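PDB 4AZ1: tyrosine specific protein phosphatase from Trypanosoma cruzi, which probably removes the phosphate group from phosphotyrosine residues of other proteins. Local coordinates for residues S205-L210 / A241-L246. Sequence-based numbering, arbitrary orientation.
Sequences SLEALL and AALTHL
Leu-210 and Leu-243 meet through one methyl each, Leu-210 CD1 against Leu-243 CD1 at 3.5 Å, a little tighter than usual for two carbons. Both CB atoms point toward the opposite helix, yet the two side chains cross at about a right angle instead of lying alongside each other. In Leu-210 and Leu-243 alike, CG sits beside the backbone N and anti to the carbonyl carbon (chi1 -62° and -75°), and from there each leucine reaches across a backbone gap of 9.4 Å between the Leu-210 CA and Leu-243 CA atoms. Leu-210 also packs on Leu-236 and Tyr-240, earlier on the second helix, so this methyl pair extends a longer apolar seam between helices 203-215 and 232-247.

The polar neighbour is Glu-207, one turn before Leu-210. Its CB does not head for the other helix, but the bent chain brings the carboxylate nearer, with Glu-207 OE2 4.3 Å from Leu-243 CD1. That is a loose touch; the same oxygen makes a salt bridge with Arg-287 NE of helix 274-288. Arg-287 in turn packs on Leu-243, which therefore has an ion pair next to its apolar contact.

No hydrogen bond links 205-210 to 241-246, and the interface buries just 92 Å². Helix 203-215 lies against strand 184-191 of the central mixed sheet through Leu-209, while helix 232-247 packs on helix 274-288 through Ala-242 on Leu-284. Cohesion between these turns is thus essentially apolar and rests on a single methyl pair, while the carboxylate of Glu-207 is probably balanced by Arg-287.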
ATOM      1  N   SER A 205     -21.672  11.086 -19.399  1.00 33.91           N
ATOM      2  CA  SER A 205     -20.671  10.304 -18.685  1.00 42.09           C
ATOM      3  C   SER A 205     -21.222   9.703 -17.398  1.00 45.08           C
ATOM      4  O   SER A 205     -20.999   8.525 -17.096  1.00 36.63           O
ATOM      5  CB  SER A 205     -19.441  11.157 -18.380  1.00 34.41           C
ATOM      6  OG  SER A 205     -18.809  11.552 -19.586  1.00 41.55           O
ATOM      7  N   LEU A 206     -21.932  10.524 -16.637  1.00 41.70           N
ATOM      8  CA  LEU A 206     -22.595  10.069 -15.423  1.00 46.98           C
ATOM      9  C   LEU A 206     -23.586   8.947 -15.754  1.00 45.02           C
ATOM     10  O   LEU A 206     -23.618   7.919 -15.072  1.00 38.96           O
ATOM     11  CB  LEU A 206     -23.317  11.244 -14.762  1.00 50.65           C
ATOM     12  CG  LEU A 206     -23.206  11.390 -13.251  1.00 60.08           C
ATOM     13  CD1 LEU A 206     -21.813  11.034 -12.777  1.00 61.83           C
ATOM     14  CD2 LEU A 206     -23.534  12.817 -12.851  1.00 60.08           C
ATOM     15  N   GLU A 207     -24.391   9.137 -16.797  1.00 38.24           N
ATOM     16  CA  GLU A 207     -25.313   8.077 -17.232  1.00 46.53           C
ATOM     17  C   GLU A 207     -24.582   6.764 -17.563  1.00 49.37           C
ATOM     18  O   GLU A 207     -25.072   5.671 -17.257  1.00 43.78           O
ATOM     19  CB  GLU A 207     -26.140   8.542 -18.430  1.00 49.72           C
ATOM     20  CG  GLU A 207     -27.328   9.457 -18.077  1.00 54.61           C
ATOM     21  CD  GLU A 207     -28.507   8.716 -17.427  1.00 65.56           C
ATOM     22  OE1 GLU A 207     -28.388   7.498 -17.164  1.00 64.88           O
ATOM     23  OE2 GLU A 207     -29.559   9.357 -17.180  1.00 65.65           O
ATOM     24  N   ALA A 208     -23.403   6.879 -18.172  1.00 40.16           N
ATOM     25  CA  ALA A 208     -22.621   5.710 -18.547  1.00 43.69           C
ATOM     26  C   ALA A 208     -22.132   4.997 -17.283  1.00 42.84           C
ATOM     27  O   ALA A 208     -22.185   3.768 -17.185  1.00 41.30           O
ATOM     28  CB  ALA A 208     -21.448   6.121 -19.417  1.00 45.35           C
ATOM     29  N   LEU A 209     -21.667   5.774 -16.313  1.00 35.44           N
ATOM     30  CA  LEU A 209     -21.280   5.217 -15.020  1.00 41.06           C
ATOM     31  C   LEU A 209     -22.439   4.463 -14.363  1.00 41.46           C
ATOM     32  O   LEU A 209     -22.254   3.354 -13.849  1.00 41.20           O
ATOM     33  CB  LEU A 209     -20.781   6.312 -14.080  1.00 37.75           C
ATOM     34  CG  LEU A 209     -19.428   6.967 -14.354  1.00 35.68           C
ATOM     35  CD1 LEU A 209     -19.080   7.869 -13.192  1.00 29.93           C
ATOM     36  CD2 LEU A 209     -18.335   5.918 -14.549  1.00 33.39           C
ATOM     37  N   LEU A 210     -23.631   5.057 -14.391  1.00 42.65           N
ATOM     38  CA  LEU A 210     -24.788   4.436 -13.755  1.00 49.33           C
ATOM     39  C   LEU A 210     -25.198   3.162 -14.489  1.00 50.34           C
ATOM     40  O   LEU A 210     -25.716   2.224 -13.876  1.00 47.44           O
ATOM     41  CB  LEU A 210     -25.952   5.424 -13.654  1.00 46.95           C
ATOM     42  CG  LEU A 210     -25.626   6.653 -12.795  1.00 51.26           C
ATOM     43  CD1 LEU A 210     -26.760   7.649 -12.849  1.00 46.56           C
ATOM     44  CD2 LEU A 210     -25.370   6.231 -11.360  1.00 49.13           C
ATOM     45  N   ALA A 241     -29.622   6.782  -6.756  1.00 43.00           N
ATOM     46  CA  ALA A 241     -30.817   6.630  -5.925  1.00 39.46           C
ATOM     47  C   ALA A 241     -31.979   7.408  -6.512  1.00 39.68           C
ATOM     48  O   ALA A 241     -33.055   6.857  -6.740  1.00 40.56           O
ATOM     49  CB  ALA A 241     -30.543   7.083  -4.509  1.00 38.14           C
ATOM     50  N   ALA A 242     -31.757   8.694  -6.765  1.00 37.98           N
ATOM     51  CA  ALA A 242     -32.816   9.529  -7.303  1.00 34.76           C
ATOM     52  C   ALA A 242     -33.377   8.969  -8.607  1.00 42.83           C
ATOM     53  O   ALA A 242     -34.596   8.978  -8.813  1.00 41.82           O
ATOM     54  CB  ALA A 242     -32.336  10.979  -7.482  1.00 35.11           C
ATOM     55  N   LEU A 243     -32.506   8.463  -9.479  1.00 38.13           N
ATOM     56  CA  LEU A 243     -32.964   7.933 -10.763  1.00 46.20           C
ATOM     57  C   LEU A 243     -33.712   6.612 -10.621  1.00 45.90           C
ATOM     58  O   LEU A 243     -34.594   6.310 -11.423  1.00 45.09           O
ATOM     59  CB  LEU A 243     -31.811   7.799 -11.767  1.00 40.74           C
ATOM     60  CG  LEU A 243     -31.350   9.131 -12.368  1.00 48.05           C
ATOM     61  CD1 LEU A 243     -29.949   9.027 -12.951  1.00 41.41           C
ATOM     62  CD2 LEU A 243     -32.333   9.592 -13.433  1.00 46.43           C
ATOM     63  N   THR A 244     -33.361   5.832  -9.604  1.00 45.83           N
ATOM     64  CA  THR A 244     -34.079   4.591  -9.323  1.00 47.95           C
ATOM     65  C   THR A 244     -35.504   4.921  -8.887  1.00 48.95           C
ATOM     66  O   THR A 244     -36.457   4.260  -9.305  1.00 53.86           O
ATOM     67  CB  THR A 244     -33.378   3.749  -8.242  1.00 50.06           C
ATOM     68  OG1 THR A 244     -32.044   3.423  -8.663  1.00 50.48           O
ATOM     69  CG2 THR A 244     -34.153   2.462  -7.986  1.00 48.23           C
ATOM     70  N   HIS A 245     -35.663   5.953  -8.062  1.00 42.79           N
ATOM     71  CA  HIS A 245     -37.013   6.398  -7.694  1.00 48.00           C
ATOM     72  C   HIS A 245     -37.818   6.816  -8.920  1.00 47.53           C
ATOM     73  O   HIS A 245     -39.006   6.498  -9.036  1.00 51.40           O
ATOM     74  CB  HIS A 245     -36.952   7.532  -6.662  1.00 41.21           C
ATOM     75  CG  HIS A 245     -36.620   7.052  -5.287  1.00 53.70           C
ATOM     76  ND1 HIS A 245     -37.543   6.421  -4.479  1.00 57.44           N
ATOM     77  CD2 HIS A 245     -35.458   7.067  -4.592  1.00 48.40           C
ATOM     78  CE1 HIS A 245     -36.968   6.087  -3.339  1.00 64.41           C
ATOM     79  NE2 HIS A 245     -35.703   6.473  -3.380  1.00 56.71           N
ATOM     80  N   LEU A 246     -37.155   7.515  -9.839  1.00 48.64           N
ATOM     81  CA  LEU A 246     -37.786   7.960 -11.077  1.00 50.65           C
ATOM     82  C   LEU A 246     -38.277   6.753 -11.869  1.00 55.98           C
ATOM     83  O   LEU A 246     -39.414   6.725 -12.341  1.00 57.35           O
ATOM     84  CB  LEU A 246     -36.781   8.782 -11.900  1.00 41.05           C
ATOM     85  CG  LEU A 246     -37.232   9.444 -13.212  1.00 51.98           C
ATOM     86  CD1 LEU A 246     -36.392  10.681 -13.499  1.00 49.21           C
ATOM     87  CD2 LEU A 246     -37.149   8.485 -14.393  1.00 55.30           C
TER